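Local coordinates for splicing factor U2AF 35 kDa subunit (Homo sapiens, PDB 1JMT), which pairs with the large U2AF subunit, mediates protein-protein and protein-RNA interactions for 3' splice site selection, and recruits U2 snRNP to the branch point, at residues 8-13 with 57-62; 37-42 with 91-96; 45-50 with 71-76. The protein carries 1 engineered substitution. All blocks are in the same frame, centred on the assembly; numbering follows the deposited sequence.

Interaction 1. Residues 8-13 with 57-62; sequences NIYRNP and MNVCDN
Tyr10 carries its CG opposite the backbone N (chi1 -173°), and Val59 sets its CG1 branch the same way; with both CB atoms directed across the gap, the methyl arrives over one face of the phenol ring. Val59 CG1 lies 4.1 Å from the centroid of the Tyr10 ring and 26° off its normal, a CH-pi contact. It sits toward the inner end of the ring, 3.7 Å from Tyr10 CG and 3.8 Å from Tyr10 CD2, leaving the hydroxyl to reach beyond the valine. That hydroxyl is hydrogen-bonded to His35, which fixes the outer end of the buried ring to helix 22-51. The carbonyl of Cys60 approaches the ring only obliquely. At the more open end, the amides of Asn8 and Asn62 meet with planes 50° apart. Asn8 ND2 and Asn62 ND2 are modelled 2.8 Å apart, but two N-H donors cannot bond each other, so this approach is doubtful. Asn62 OD1 is occupied by the backbone N of Asn70. Strand 68-75 runs between the two segments, and Ile9 and Tyr10 both face its Gly69 in a classic beta bulge. Tyr10 and Val59 thus meet across strand 68-75, on the helix-packed face of an RNA recognition motif (RRM) sheet.

Interaction 2. Residues 37-42 with 91-96; sequences DEFFEE and RWFNGQ
Phe39 and Phe93 meet rim to rim, and their two rings make up the tightly packed part of this contact. Phe39 CE1 lies 3.4 Å from Phe93 CZ and 3.5 Å from Phe93 CE2, so one ring corner of the helix residue abuts the outer end of the other ring. The planes stand at 88°, yet with centroids 5.7 Å apart neither ring lies over the face of its partner. Both side chains have CG anti to the backbone N (chi1 177° for Phe39, -177° for Phe93), which carries the rings out from helix and strand toward each other. Ile9 touches both phenylalanines, and Tyr10 and Val59 pack on Phe39. The pair lies in the helix-sheet core of the RRM, where it borders the peptide site; strand 92-93 forms one margin of the sheet. A type I' turn from Phe93 to Gln96 leads into the next strand, held by reciprocal backbone bonds: Phe93 N to Gln96 O at 2.8 Å and Gln96 N to Phe93 O at 3.1 Å. Away from the two rings the segments stand apart. Glu42 directs its CB toward 91-96, but its side chain gets no nearer than 4.9 Å. The bound peptide, evidently from the large U2AF subunit, takes up this looser side, gripped between helix 22-51 and the 92-96 end of the sheet: its aromatic side chains pack on Glu42, Arg91 and Asn94 and meet the Phe93 ring, and its acidic side chain pairs with Arg91 NH2.

Interaction 3. Residues 45-50 with 71-76; sequences TEMEEK and VYVKFR
Met47 points from helix 22-51, the first helix of the RRM, onto Val73 and Phe75 of sheet strand 68-75, crossing Val73 at a slant and Phe75 at about a right angle. Its CG stands opposite the carbonyl carbon (chi1 -67°), and bends at chi2 and chi3 turn the sulfur to the Phe75 ring and the CE methyl away from Val73. The CG methylene touches both valine branches, 4.1 Å from Val73 CG1 and 4.1 Å from Val73 CG2. Met47 SD lies 3.8 Å from Phe75 CZ and 5.2 Å from the Phe75 ring centroid. At 73° off the ring normal, this Met-aromatic approach is oblique. The backbone also takes part, since Met47 O lies at the ring edge near its plane, 3.8 Å from Phe75 CE2. Val73, two residues earlier on the same strand, lays CG1 on one face of the ring, toward its rim. Phe75 extends the packing to Ala81 and Ala84 of helix 78-88, and an aromatic side chain of the bound peptide packs on Met47. With all three residues buried and no hydrogen bond between the segments, the contact joins helix to sheet by dispersion and shape, probably with a small electrostatic share from the sulfur and the carbonyl.

From the N terminus, strand 3-11 enters the sheet first, and interaction 1 closes a loop from its end to 57-62, with helix 22-51 inside that loop. Interaction 2 opens on the same helix at 37-42 and closes later, at 91-96, so it crosses interaction 1. Interaction 3 runs from 45-50 to 71-76: it also crosses interaction 1 but lies wholly within the span of interaction 2. Helix 22-51 serves both later contacts, and a salt bridge from Arg91 to Glu46 joins them. Ile9 packs against both Phe93 and Val71. Interaction 1 joins an inner strand to the 54-59 margin, and interactions 2 and 3 tie the helix to the 92-93 margin and to inner strand 68-75.

Interaction 1. Residues 8-13 with 57-62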
loop_
_atom_site.group_PDB
_atom_site.type_symbol
_atom_site.label_atom_id
_atom_site.label_comp_id
_atom_site.label_asym_id
_atom_site.label_seq_id
_atom_site.Cartn_x
_atom_site.Cartn_y
_atom_site.Cartn_z
ATOM N N ASN A 8 0.732 -2.311 -6.542
ATOM C CA ASN A 8 2.016 -2.919 -6.242
ATOM C C ASN A 8 2.693 -2.296 -5.036
ATOM O O ASN A 8 3.914 -2.193 -4.982
ATOM C CB ASN A 8 2.933 -2.806 -7.460
ATOM C CG ASN A 8 2.434 -3.608 -8.650
ATOM O OD1 ASN A 8 2.996 -3.520 -9.737
ATOM N ND2 ASN A 8 1.380 -4.398 -8.449
ATOM N N ILE A 9 1.902 -1.891 -4.057
ATOM C CA ILE A 9 2.468 -1.273 -2.873
ATOM C C ILE A 9 3.110 -2.301 -1.931
ATOM O O ILE A 9 4.060 -1.982 -1.222
ATOM C CB ILE A 9 1.391 -0.465 -2.124
ATOM C CG1 ILE A 9 2.062 0.479 -1.120
ATOM C CG2 ILE A 9 0.396 -1.421 -1.460
ATOM C CD1 ILE A 9 1.136 1.535 -0.565
ATOM N N TYR A 10 2.607 -3.533 -1.939
ATOM C CA TYR A 10 3.150 -4.567 -1.069
ATOM C C TYR A 10 4.320 -5.298 -1.710
ATOM O O TYR A 10 4.133 -6.129 -2.595
ATOM C CB TYR A 10 2.074 -5.586 -0.700
ATOM C CG TYR A 10 2.530 -6.586 0.343
ATOM C CD1 TYR A 10 2.945 -6.162 1.604
ATOM C CD2 TYR A 10 2.556 -7.950 0.070
ATOM C CE1 TYR A 10 3.377 -7.069 2.567
ATOM C CE2 TYR A 10 2.987 -8.870 1.024
ATOM C CZ TYR A 10 3.395 -8.423 2.272
ATOM O OH TYR A 10 3.819 -9.327 3.223
ATOM N N ARG A 11 5.526 -4.984 -1.253
ATOM C CA ARG A 11 6.738 -5.608 -1.772
ATOM C C ARG A 11 7.322 -6.612 -0.800
ATOM O O ARG A 11 7.094 -6.524 0.406
ATOM C CB ARG A 11 7.787 -4.539 -2.098
ATOM C CG ARG A 11 7.618 -3.863 -3.445
ATOM C CD ARG A 11 6.364 -4.310 -4.176
ATOM N NE ARG A 11 6.355 -3.861 -5.561
ATOM C CZ ARG A 11 6.575 -2.604 -5.935
ATOM N NH1 ARG A 11 6.823 -1.658 -5.032
ATOM N NH2 ARG A 11 6.547 -2.284 -7.219
ATOM N N ASN A 12 8.081 -7.563 -1.332
ATOM C CA ASN A 12 8.697 -8.581 -0.496
ATOM C C ASN A 12 9.724 -9.451 -1.240
ATOM O O ASN A 12 9.484 -10.635 -1.470
ATOM C CB ASN A 12 7.600 -9.462 0.107
ATOM C CG ASN A 12 8.059 -10.198 1.343
ATOM O OD1 ASN A 12 9.128 -9.920 1.884
ATOM N ND2 ASN A 12 7.239 -11.127 1.816
ATOM N N PRO A 13 10.868 -8.866 -1.648
ATOM C CA PRO A 13 11.962 -9.537 -2.363
ATOM C C PRO A 13 12.549 -10.874 -1.871
ATOM O O PRO A 13 12.136 -11.919 -2.362
ATOM C CB PRO A 13 12.994 -8.426 -2.480
ATOM C CG PRO A 13 12.114 -7.303 -2.912
ATOM C CD PRO A 13 10.935 -7.417 -1.921
ATOM N N MET A 57 -10.899 -4.544 3.520
ATOM C CA MET A 57 -9.557 -4.297 3.028
ATOM C C MET A 57 -8.826 -5.612 2.832
ATOM O O MET A 57 -9.009 -6.558 3.598
ATOM C CB MET A 57 -8.761 -3.420 3.996
ATOM C CG MET A 57 -7.363 -3.119 3.492
ATOM S SD MET A 57 -6.374 -2.098 4.605
ATOM C CE MET A 57 -4.807 -2.940 4.511
ATOM N N ASN A 58 -7.992 -5.669 1.800
ATOM C CA ASN A 58 -7.225 -6.871 1.530
ATOM C C ASN A 58 -5.909 -6.550 0.836
ATOM O O ASN A 58 -5.823 -5.624 0.028
ATOM C CB ASN A 58 -8.042 -7.832 0.665
ATOM C CG ASN A 58 -7.311 -9.136 0.396
ATOM O OD1 ASN A 58 -6.761 -9.757 1.315
ATOM N ND2 ASN A 58 -7.302 -9.561 -0.864
ATOM N N VAL A 59 -4.881 -7.312 1.182
ATOM C CA VAL A 59 -3.563 -7.168 0.586
ATOM C C VAL A 59 -3.451 -8.386 -0.323
ATOM O O VAL A 59 -3.537 -9.521 0.140
ATOM C CB VAL A 59 -2.450 -7.202 1.651
ATOM C CG1 VAL A 59 -1.088 -7.181 0.980
ATOM C CG2 VAL A 59 -2.601 -6.021 2.596
ATOM N N CYS A 60 -3.280 -8.144 -1.617
ATOM C CA CYS A 60 -3.208 -9.225 -2.592
ATOM C C CYS A 60 -1.811 -9.714 -2.911
ATOM O O CYS A 60 -0.807 -9.100 -2.550
ATOM C CB CYS A 60 -3.847 -8.799 -3.914
ATOM S SG CYS A 60 -5.533 -8.221 -3.820
ATOM N N ASP A 61 -1.783 -10.844 -3.604
ATOM C CA ASP A 61 -0.563 -11.481 -4.079
ATOM C C ASP A 61 -0.859 -11.605 -5.575
ATOM O O ASP A 61 -1.484 -12.564 -6.020
ATOM C CB ASP A 61 -0.400 -12.860 -3.431
ATOM C CG ASP A 61 0.845 -13.591 -3.903
ATOM O OD1 ASP A 61 1.702 -12.964 -4.568
ATOM O OD2 ASP A 61 0.968 -14.796 -3.595
ATOM N N ASN A 62 -0.426 -10.606 -6.336
ATOM C CA ASN A 62 -0.678 -10.544 -7.770
ATOM C C ASN A 62 -0.378 -11.801 -8.586
ATOM O O ASN A 62 -1.297 -12.432 -9.103
ATOM C CB ASN A 62 0.054 -9.343 -8.364
ATOM C CG ASN A 62 -0.459 -8.033 -7.808
ATOM O OD1 ASN A 62 -1.451 -8.006 -7.078
ATOM N ND2 ASN A 62 0.208 -6.939 -8.150
#

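Interaction 2. Residues 37-42 with 91-96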
loop_
_atom_site.group_PDB
_atom_site.type_symbol
_atom_site.label_atom_id
_atom_site.label_comp_id
_atom_site.label_asym_id
_atom_site.label_seq_id
_atom_site.Cartn_x
_atom_site.Cartn_y
_atom_site.Cartn_z
ATOM N N ASP A 37 0.953 -9.180 8.398
ATOM C CA ASP A 37 0.059 -8.595 9.390
ATOM C C ASP A 37 0.528 -7.208 9.828
ATOM O O ASP A 37 -0.289 -6.319 10.064
ATOM C CB ASP A 37 -0.074 -9.512 10.612
ATOM C CG ASP A 37 -0.669 -10.865 10.268
ATOM O OD1 ASP A 37 -1.480 -10.950 9.319
ATOM O OD2 ASP A 37 -0.335 -11.848 10.959
ATOM N N GLU A 38 1.840 -7.028 9.942
ATOM C CA GLU A 38 2.397 -5.736 10.330
ATOM C C GLU A 38 2.062 -4.713 9.243
ATOM O O GLU A 38 1.655 -3.586 9.528
ATOM C CB GLU A 38 3.918 -5.831 10.478
ATOM C CG GLU A 38 4.605 -4.477 10.681
ATOM C CD GLU A 38 6.124 -4.578 10.751
ATOM O OE1 GLU A 38 6.746 -5.025 9.763
ATOM O OE2 GLU A 38 6.699 -4.205 11.796
ATOM N N PHE A 39 2.238 -5.126 7.992
ATOM C CA PHE A 39 1.960 -4.263 6.851
ATOM C C PHE A 39 0.489 -3.871 6.831
ATOM O O PHE A 39 0.151 -2.694 6.687
ATOM C CB PHE A 39 2.303 -4.990 5.553
ATOM C CG PHE A 39 1.989 -4.203 4.318
ATOM C CD1 PHE A 39 2.842 -3.191 3.882
ATOM C CD2 PHE A 39 0.833 -4.470 3.585
ATOM C CE1 PHE A 39 2.544 -2.457 2.733
ATOM C CE2 PHE A 39 0.528 -3.742 2.437
ATOM C CZ PHE A 39 1.383 -2.735 2.011
ATOM N N PHE A 40 -0.371 -4.876 6.981
ATOM C CA PHE A 40 -1.820 -4.706 6.968
ATOM C C PHE A 40 -2.260 -3.655 7.988
ATOM O O PHE A 40 -2.925 -2.679 7.644
ATOM C CB PHE A 40 -2.495 -6.048 7.278
ATOM C CG PHE A 40 -3.955 -6.094 6.931
ATOM C CD1 PHE A 40 -4.387 -6.755 5.786
ATOM C CD2 PHE A 40 -4.899 -5.479 7.744
ATOM C CE1 PHE A 40 -5.738 -6.806 5.453
ATOM C CE2 PHE A 40 -6.254 -5.522 7.419
ATOM C CZ PHE A 40 -6.674 -6.188 6.270
ATOM N N GLU A 41 -1.877 -3.868 9.242
ATOM C CA GLU A 41 -2.214 -2.955 10.327
ATOM C C GLU A 41 -1.701 -1.562 9.981
ATOM O O GLU A 41 -2.396 -0.555 10.157
ATOM C CB GLU A 41 -1.577 -3.463 11.627
ATOM C CG GLU A 41 -1.877 -2.644 12.874
ATOM C CD GLU A 41 -1.068 -1.362 12.949
ATOM O OE1 GLU A 41 0.179 -1.433 12.882
ATOM O OE2 GLU A 41 -1.678 -0.282 13.080
ATOM N N GLU A 42 -0.480 -1.518 9.464
ATOM C CA GLU A 42 0.150 -0.266 9.079
ATOM C C GLU A 42 -0.725 0.525 8.103
ATOM O O GLU A 42 -0.953 1.723 8.286
ATOM C CB GLU A 42 1.500 -0.553 8.429
ATOM C CG GLU A 42 2.330 0.682 8.194
ATOM C CD GLU A 42 2.959 1.198 9.469
ATOM O OE1 GLU A 42 3.911 0.557 9.963
ATOM O OE2 GLU A 42 2.499 2.241 9.978
ATOM N N ARG A 91 1.516 11.195 -1.900
ATOM C CA ARG A 91 2.323 10.704 -0.780
ATOM C C ARG A 91 3.311 9.602 -1.139
ATOM O O ARG A 91 3.181 8.925 -2.164
ATOM C CB ARG A 91 1.418 10.191 0.348
ATOM C CG ARG A 91 0.452 11.215 0.906
ATOM C CD ARG A 91 -0.449 10.608 1.991
ATOM N NE ARG A 91 0.295 10.234 3.192
ATOM C CZ ARG A 91 -0.248 9.666 4.262
ATOM N NH1 ARG A 91 -1.549 9.396 4.287
ATOM N NH2 ARG A 91 0.508 9.373 5.314
ATOM N N TRP A 92 4.307 9.435 -0.274
ATOM C CA TRP A 92 5.311 8.396 -0.448
ATOM C C TRP A 92 4.926 7.252 0.478
ATOM O O TRP A 92 4.146 7.421 1.411
ATOM C CB TRP A 92 6.701 8.873 -0.008
ATOM C CG TRP A 92 7.246 10.095 -0.679
ATOM C CD1 TRP A 92 7.502 11.302 -0.091
ATOM C CD2 TRP A 92 7.717 10.200 -2.028
ATOM N NE1 TRP A 92 8.112 12.147 -0.986
ATOM C CE2 TRP A 92 8.253 11.500 -2.185
ATOM C CE3 TRP A 92 7.732 9.325 -3.121
ATOM C CZ2 TRP A 92 8.815 11.944 -3.390
ATOM C CZ3 TRP A 92 8.291 9.765 -4.323
ATOM C CH2 TRP A 92 8.821 11.069 -4.445
ATOM N N PHE A 93 5.498 6.091 0.214
ATOM C CA PHE A 93 5.296 4.923 1.049
ATOM C C PHE A 93 6.521 4.048 0.842
ATOM O O PHE A 93 6.792 3.606 -0.275
ATOM C CB PHE A 93 4.039 4.132 0.654
ATOM C CG PHE A 93 3.759 2.958 1.557
ATOM C CD1 PHE A 93 2.984 3.111 2.702
ATOM C CD2 PHE A 93 4.284 1.704 1.272
ATOM C CE1 PHE A 93 2.735 2.034 3.540
ATOM C CE2 PHE A 93 4.039 0.618 2.113
ATOM C CZ PHE A 93 3.265 0.784 3.245
ATOM N N ASN A 94 7.286 3.844 1.907
ATOM C CA ASN A 94 8.457 2.980 1.842
ATOM C C ASN A 94 9.458 3.292 0.721
ATOM O O ASN A 94 9.955 2.385 0.057
ATOM C CB ASN A 94 7.967 1.529 1.731
ATOM C CG ASN A 94 9.055 0.514 2.012
ATOM O OD1 ASN A 94 9.880 0.702 2.905
ATOM N ND2 ASN A 94 9.047 -0.582 1.258
ATOM N N GLY A 95 9.759 4.569 0.509
ATOM C CA GLY A 95 10.721 4.931 -0.524
ATOM C C GLY A 95 10.203 4.950 -1.962
ATOM O O GLY A 95 10.984 5.069 -2.909
ATOM N N GLN A 96 8.893 4.821 -2.138
ATOM C CA GLN A 96 8.295 4.844 -3.468
ATOM C C GLN A 96 7.060 5.722 -3.441
ATOM O O GLN A 96 6.430 5.888 -2.405
ATOM C CB GLN A 96 7.871 3.443 -3.906
ATOM C CG GLN A 96 8.991 2.449 -4.107
ATOM C CD GLN A 96 9.950 2.871 -5.199
ATOM O OE1 GLN A 96 9.539 3.374 -6.249
ATOM N NE2 GLN A 96 11.237 2.661 -4.963
#

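Interaction 3. Residues 45-50 with 71-76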
loop_
_atom_site.group_PDB
_atom_site.type_symbol
_atom_site.label_atom_id
_atom_site.label_comp_id
_atom_site.label_asym_id
_atom_site.label_seq_id
_atom_site.Cartn_x
_atom_site.Cartn_y
_atom_site.Cartn_z
ATOM N N THR A 45 -4.714 1.094 9.628
ATOM C CA THR A 45 -4.758 2.169 10.615
ATOM C C THR A 45 -4.721 3.545 9.964
ATOM O O THR A 45 -5.512 4.429 10.305
ATOM C CB THR A 45 -3.594 2.053 11.613
ATOM O OG1 THR A 45 -3.767 0.869 12.399
ATOM C CG2 THR A 45 -3.546 3.271 12.534
ATOM N N GLU A 46 -3.802 3.729 9.027
ATOM C CA GLU A 46 -3.702 5.003 8.337
ATOM C C GLU A 46 -4.986 5.285 7.553
ATOM O O GLU A 46 -5.472 6.419 7.553
ATOM C CB GLU A 46 -2.491 5.003 7.397
ATOM C CG GLU A 46 -2.264 6.314 6.648
ATOM C CD GLU A 46 -1.996 7.510 7.567
ATOM O OE1 GLU A 46 -1.520 7.312 8.701
ATOM O OE2 GLU A 46 -2.248 8.656 7.141
ATOM N N MET A 47 -5.548 4.264 6.900
ATOM C CA MET A 47 -6.786 4.459 6.128
ATOM C C MET A 47 -7.906 4.998 7.010
ATOM O O MET A 47 -8.623 5.926 6.623
ATOM C CB MET A 47 -7.261 3.153 5.475
ATOM C CG MET A 47 -6.348 2.606 4.380
ATOM S SD MET A 47 -6.074 3.779 3.035
ATOM C CE MET A 47 -4.502 4.450 3.540
ATOM N N GLU A 48 -8.051 4.419 8.197
ATOM C CA GLU A 48 -9.093 4.849 9.121
ATOM C C GLU A 48 -8.751 6.153 9.826
ATOM O O GLU A 48 -9.620 6.962 10.079
ATOM C CB GLU A 48 -9.371 3.759 10.163
ATOM C CG GLU A 48 -9.971 2.501 9.569
ATOM C CD GLU A 48 -11.193 2.023 10.330
ATOM O OE1 GLU A 48 -11.042 1.650 11.513
ATOM O OE2 GLU A 48 -12.302 2.024 9.746
ATOM N N GLU A 49 -7.480 6.348 10.142
ATOM C CA GLU A 49 -7.044 7.552 10.836
ATOM C C GLU A 49 -7.194 8.824 10.001
ATOM O O GLU A 49 -7.722 9.829 10.477
ATOM C CB GLU A 49 -5.584 7.392 11.279
ATOM C CG GLU A 49 -5.336 7.641 12.760
ATOM C CD GLU A 49 -5.494 9.102 13.146
ATOM O OE1 GLU A 49 -4.708 9.937 12.646
ATOM O OE2 GLU A 49 -6.403 9.413 13.949
ATOM N N LYS A 50 -6.756 8.785 8.749
ATOM C CA LYS A 50 -6.829 9.979 7.923
ATOM C C LYS A 50 -7.867 10.059 6.812
ATOM O O LYS A 50 -8.248 11.158 6.421
ATOM C CB LYS A 50 -5.445 10.278 7.337
ATOM C CG LYS A 50 -4.406 10.624 8.402
ATOM C CD LYS A 50 -3.121 11.157 7.790
ATOM C CE LYS A 50 -2.046 11.396 8.844
ATOM N NZ LYS A 50 -2.452 12.449 9.819
ATOM N N VAL A 71 -3.166 -3.457 -2.884
ATOM C CA VAL A 71 -3.957 -3.337 -1.685
ATOM C C VAL A 71 -5.285 -2.757 -2.148
ATOM O O VAL A 71 -5.312 -1.849 -2.980
ATOM C CB VAL A 71 -3.303 -2.390 -0.656
ATOM C CG1 VAL A 71 -4.333 -1.983 0.420
ATOM C CG2 VAL A 71 -2.128 -3.097 -0.006
ATOM N N TYR A 72 -6.380 -3.315 -1.650
ATOM C CA TYR A 72 -7.697 -2.803 -1.986
ATOM C C TYR A 72 -8.357 -2.414 -0.688
ATOM O O TYR A 72 -8.335 -3.174 0.273
ATOM C CB TYR A 72 -8.543 -3.846 -2.705
ATOM C CG TYR A 72 -8.050 -4.139 -4.092
ATOM C CD1 TYR A 72 -7.098 -5.127 -4.313
ATOM C CD2 TYR A 72 -8.505 -3.396 -5.184
ATOM C CE1 TYR A 72 -6.606 -5.373 -5.584
ATOM C CE2 TYR A 72 -8.016 -3.633 -6.464
ATOM C CZ TYR A 72 -7.067 -4.623 -6.654
ATOM O OH TYR A 72 -6.568 -4.868 -7.910
ATOM N N VAL A 73 -8.929 -1.218 -0.665
ATOM C CA VAL A 73 -9.594 -0.709 0.519
ATOM C C VAL A 73 -10.995 -0.250 0.146
ATOM O O VAL A 73 -11.162 0.618 -0.704
ATOM C CB VAL A 73 -8.828 0.491 1.107
ATOM C CG1 VAL A 73 -9.496 0.965 2.396
ATOM C CG2 VAL A 73 -7.380 0.109 1.341
ATOM N N LYS A 74 -12.002 -0.841 0.769
ATOM C CA LYS A 74 -13.369 -0.445 0.478
ATOM C C LYS A 74 -13.825 0.437 1.627
ATOM O O LYS A 74 -13.986 -0.034 2.757
ATOM C CB LYS A 74 -14.280 -1.674 0.353
ATOM C CG LYS A 74 -15.709 -1.338 -0.091
ATOM C CD LYS A 74 -16.572 -2.587 -0.147
ATOM C CE LYS A 74 -17.927 -2.302 -0.768
ATOM N NZ LYS A 74 -18.724 -3.555 -0.922
ATOM N N PHE A 75 -13.986 1.725 1.343
ATOM C CA PHE A 75 -14.433 2.666 2.353
ATOM C C PHE A 75 -15.950 2.617 2.428
ATOM O O PHE A 75 -16.625 2.325 1.437
ATOM C CB PHE A 75 -13.991 4.094 2.011
ATOM C CG PHE A 75 -12.512 4.335 2.178
ATOM C CD1 PHE A 75 -11.643 4.203 1.097
ATOM C CD2 PHE A 75 -11.988 4.681 3.422
ATOM C CE1 PHE A 75 -10.268 4.417 1.257
ATOM C CE2 PHE A 75 -10.616 4.895 3.590
ATOM C CZ PHE A 75 -9.758 4.761 2.503
ATOM N N ARG A 76 -16.485 2.898 3.608
ATOM C CA ARG A 76 -17.926 2.897 3.789
ATOM C C ARG A 76 -18.546 4.019 2.959
ATOM O O ARG A 76 -19.673 3.901 2.484
ATOM C CB ARG A 76 -18.262 3.094 5.265
ATOM C CG ARG A 76 -19.746 3.101 5.561
ATOM C CD ARG A 76 -20.000 3.070 7.056
ATOM N NE ARG A 76 -21.424 3.026 7.361
ATOM C CZ ARG A 76 -21.920 2.824 8.576
ATOM N NH1 ARG A 76 -21.103 2.646 9.607
ATOM N NH2 ARG A 76 -23.234 2.803 8.759
#